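Orotidine 5'-phosphate decarboxylase (PDB 4DBD) probably catalyses the decarboxylation of orotidine 5'-monophosphate to UMP, the last step of de novo UMP biosynthesis. Local coordinates at residues M10-L19 against R45-V53. Numbering follows the deposited sequence.
Sequences MDKPLSYQVL and RELLIGLDV
With CG anti to the backbone N in both Y16 (chi1 -171°) and L47 (chi1 -170°), the tyrosine ring reaches across to L47 O and G50 while the leucine branches enter the turn leading into helix 16-22. The ring meets L47 O at its edge, CD1 lying 3.3 Å from that oxygen, a buried carbonyl with no hydrogen-bond partner. Beyond it, Y16 OH comes to 3.0 Å from G50 CA; glycine suits this place because a CB would collide with the hydroxyl. Were Y16 replaced by an alanine, the loss of the ring would probably open a gap beside G50 and uncover L47 O. L47, branched and apolar, packs among L14, L19 and M10: CD1 lies 3.6 Å from L14 O, and CD2 meets M10 CE tip to tip at 3.8 Å, the flexible methionine bending at chi3. L19 crosses L47 at about a right angle, and its CB rests 3.7 Å from L51 CD2. S15 caps helix 16-22, its OG accepting from V18 N in a nearly straight bond. In this TIM barrel, the contact joins the end of strand 6-10 and the start of helix 16-22 to helix 41-48 and the loop leading to strand 55-62; L39 of helix 33-39 also touches L47, and L51 reaches I29 of strand 28-32.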
loop_
_atom_site.group_PDB
_atom_site.type_symbol
_atom_site.label_atom_id
_atom_site.label_comp_id
_atom_site.label_asym_id
_atom_site.label_seq_id
_atom_site.Cartn_x
_atom_site.Cartn_y
_atom_site.Cartn_z
ATOM N N MET A 10 0.314 10.659 -12.081
ATOM C CA MET A 10 -0.707 11.638 -11.749
ATOM C C MET A 10 -1.110 11.515 -10.293
ATOM O O MET A 10 -2.079 10.835 -9.957
ATOM C CB MET A 10 -1.918 11.522 -12.676
ATOM C CG MET A 10 -2.877 12.680 -12.518
ATOM S SD MET A 10 -3.883 12.957 -13.989
ATOM C CE MET A 10 -4.794 11.412 -14.049
ATOM N N ASP A 11 -0.347 12.182 -9.436
ATOM C CA ASP A 11 -0.598 12.183 -8.001
ATOM C C ASP A 11 -1.252 13.501 -7.577
ATOM O O ASP A 11 -1.574 13.703 -6.404
ATOM C CB ASP A 11 0.721 11.968 -7.252
ATOM C CG ASP A 11 1.324 10.608 -7.524
ATOM O OD1 ASP A 11 0.577 9.599 -7.465
ATOM O OD2 ASP A 11 2.544 10.545 -7.803
ATOM N N LYS A 12 -1.424 14.398 -8.546
ATOM C CA LYS A 12 -2.283 15.566 -8.400
ATOM C C LYS A 12 -3.160 15.639 -9.637
ATOM O O LYS A 12 -2.729 15.247 -10.725
ATOM C CB LYS A 12 -1.456 16.847 -8.302
ATOM C CG LYS A 12 -0.943 17.181 -6.916
ATOM C CD LYS A 12 -0.267 18.542 -6.963
ATOM C CE LYS A 12 0.162 19.030 -5.593
ATOM N NZ LYS A 12 0.872 20.335 -5.734
ATOM N N PRO A 13 -4.393 16.149 -9.482
ATOM C CA PRO A 13 -5.335 16.275 -10.597
ATOM C C PRO A 13 -4.804 17.123 -11.755
ATOM O O PRO A 13 -4.249 18.203 -11.528
ATOM C CB PRO A 13 -6.535 16.976 -9.951
ATOM C CG PRO A 13 -6.473 16.565 -8.512
ATOM C CD PRO A 13 -5.007 16.516 -8.193
ATOM N N LEU A 14 -4.951 16.611 -12.973
ATOM C CA LEU A 14 -4.787 17.410 -14.183
ATOM C C LEU A 14 -6.115 17.393 -14.947
ATOM O O LEU A 14 -6.870 16.426 -14.864
ATOM C CB LEU A 14 -3.664 16.863 -15.065
ATOM C CG LEU A 14 -2.231 17.167 -14.627
ATOM C CD1 LEU A 14 -1.243 16.790 -15.720
ATOM C CD2 LEU A 14 -2.084 18.640 -14.284
ATOM N N SER A 15 -6.402 18.453 -15.696
ATOM C CA SER A 15 -7.692 18.546 -16.379
ATOM C C SER A 15 -7.779 17.545 -17.524
ATOM O O SER A 15 -6.763 17.100 -18.054
ATOM C CB SER A 15 -7.915 19.950 -16.930
ATOM O OG SER A 15 -7.331 20.061 -18.215
ATOM N N TYR A 16 -9.004 17.218 -17.924
ATOM C CA TYR A 16 -9.208 16.274 -19.006
ATOM C C TYR A 16 -8.592 16.772 -20.305
ATOM O O TYR A 16 -8.032 15.992 -21.067
ATOM C CB TYR A 16 -10.699 15.992 -19.202
ATOM C CG TYR A 16 -10.977 14.853 -20.159
ATOM C CD1 TYR A 16 -10.975 13.539 -19.716
ATOM C CD2 TYR A 16 -11.242 15.095 -21.504
ATOM C CE1 TYR A 16 -11.228 12.488 -20.586
ATOM C CE2 TYR A 16 -11.500 14.057 -22.382
ATOM C CZ TYR A 16 -11.489 12.754 -21.919
ATOM O OH TYR A 16 -11.740 11.714 -22.790
ATOM N N GLN A 17 -8.721 18.070 -20.572
ATOM C CA GLN A 17 -8.196 18.625 -21.817
ATOM C C GLN A 17 -6.677 18.474 -21.907
ATOM O O GLN A 17 -6.146 18.098 -22.954
ATOM C CB GLN A 17 -8.619 20.088 -21.990
ATOM C CG GLN A 17 -10.126 20.287 -21.943
ATOM C CD GLN A 17 -10.864 19.387 -22.921
ATOM O OE1 GLN A 17 -10.409 19.167 -24.045
ATOM N NE2 GLN A 17 -12.012 18.859 -22.494
ATOM N N VAL A 18 -5.984 18.752 -20.803
ATOM C CA VAL A 18 -4.532 18.553 -20.732
ATOM C C VAL A 18 -4.139 17.109 -21.043
ATOM O O VAL A 18 -3.238 16.851 -21.851
ATOM C CB VAL A 18 -3.984 18.934 -19.332
ATOM C CG1 VAL A 18 -2.534 18.480 -19.166
ATOM C CG2 VAL A 18 -4.121 20.428 -19.092
ATOM N N LEU A 19 -4.820 16.164 -20.404
ATOM C CA LEU A 19 -4.501 14.755 -20.599
ATOM C C LEU A 19 -4.695 14.326 -22.055
ATOM O O LEU A 19 -3.976 13.472 -22.554
ATOM C CB LEU A 19 -5.318 13.879 -19.642
ATOM C CG LEU A 19 -5.083 14.199 -18.161
ATOM C CD1 LEU A 19 -6.044 13.437 -17.247
ATOM C CD2 LEU A 19 -3.637 13.907 -17.779
ATOM N N ARG A 45 -12.357 7.789 -12.161
ATOM C CA ARG A 45 -12.701 6.940 -13.300
ATOM C C ARG A 45 -13.129 7.765 -14.520
ATOM O O ARG A 45 -12.709 7.497 -15.650
ATOM C CB ARG A 45 -13.801 5.940 -12.908
ATOM C CG ARG A 45 -13.355 4.876 -11.907
ATOM C CD ARG A 45 -14.419 3.805 -11.690
ATOM N NE ARG A 45 -13.868 2.579 -11.103
ATOM C CZ ARG A 45 -13.533 1.492 -11.801
ATOM N NH1 ARG A 45 -13.699 1.454 -13.123
ATOM N NH2 ARG A 45 -13.037 0.434 -11.179
ATOM N N GLU A 46 -13.968 8.768 -14.282
ATOM C CA GLU A 46 -14.407 9.671 -15.342
ATOM C C GLU A 46 -13.219 10.336 -16.033
ATOM O O GLU A 46 -13.165 10.432 -17.256
ATOM C CB GLU A 46 -15.331 10.742 -14.761
ATOM C CG GLU A 46 -15.812 11.744 -15.790
ATOM C CD GLU A 46 -16.856 12.694 -15.244
ATOM O OE1 GLU A 46 -17.200 12.582 -14.049
ATOM O OE2 GLU A 46 -17.335 13.554 -16.011
ATOM N N LEU A 47 -12.263 10.797 -15.235
ATOM C CA LEU A 47 -11.096 11.488 -15.764
ATOM C C LEU A 47 -10.324 10.648 -16.784
ATOM O O LEU A 47 -9.754 11.182 -17.737
ATOM C CB LEU A 47 -10.165 11.891 -14.609
ATOM C CG LEU A 47 -9.009 12.830 -14.965
ATOM C CD1 LEU A 47 -9.519 14.092 -15.636
ATOM C CD2 LEU A 47 -8.186 13.176 -13.728
ATOM N N LEU A 48 -10.305 9.332 -16.579
ATOM C CA LEU A 48 -9.449 8.444 -17.367
ATOM C C LEU A 48 -10.109 7.808 -18.588
ATOM O O LEU A 48 -9.460 7.078 -19.336
ATOM C CB LEU A 48 -8.890 7.339 -16.465
ATOM C CG LEU A 48 -7.878 7.827 -15.434
ATOM C CD1 LEU A 48 -7.633 6.758 -14.388
ATOM C CD2 LEU A 48 -6.576 8.233 -16.113
ATOM N N ILE A 49 -11.390 8.093 -18.793
ATOM C CA ILE A 49 -12.192 7.344 -19.762
ATOM C C ILE A 49 -11.753 7.413 -21.229
ATOM O O ILE A 49 -11.476 6.377 -21.835
ATOM C CB ILE A 49 -13.685 7.690 -19.637
ATOM C CG1 ILE A 49 -14.306 6.882 -18.495
ATOM C CG2 ILE A 49 -14.410 7.400 -20.944
ATOM C CD1 ILE A 49 -15.759 7.226 -18.210
ATOM N N GLY A 50 -11.685 8.611 -21.799
ATOM C CA GLY A 50 -11.404 8.738 -23.222
ATOM C C GLY A 50 -9.945 8.595 -23.633
ATOM O O GLY A 50 -9.640 8.465 -24.821
ATOM N N LEU A 51 -9.045 8.598 -22.652
ATOM C CA LEU A 51 -7.611 8.703 -22.912
ATOM C C LEU A 51 -7.026 7.529 -23.696
ATOM O O LEU A 51 -7.145 6.376 -23.284
ATOM C CB LEU A 51 -6.853 8.877 -21.594
ATOM C CG LEU A 51 -7.346 10.003 -20.682
ATOM C CD1 LEU A 51 -6.467 10.116 -19.446
ATOM C CD2 LEU A 51 -7.389 11.329 -21.430
ATOM N N ASP A 52 -6.390 7.833 -24.823
ATOM C CA ASP A 52 -5.723 6.815 -25.621
ATOM C C ASP A 52 -4.235 6.728 -25.296
ATOM O O ASP A 52 -3.392 7.265 -26.025
ATOM C CB ASP A 52 -5.903 7.075 -27.120
ATOM C CG ASP A 52 -5.186 6.039 -27.980
ATOM O OD1 ASP A 52 -5.283 4.829 -27.669
ATOM O OD2 ASP A 52 -4.517 6.432 -28.960
ATOM N N VAL A 53 -3.921 6.057 -24.195
ATOM C CA VAL A 53 -2.541 5.737 -23.877
ATOM C C VAL A 53 -2.397 4.224 -23.847
ATOM O O VAL A 53 -3.386 3.504 -23.683
ATOM C CB VAL A 53 -2.091 6.377 -22.540
ATOM C CG1 VAL A 53 -2.098 7.891 -22.657
ATOM C CG2 VAL A 53 -2.989 5.931 -21.402
#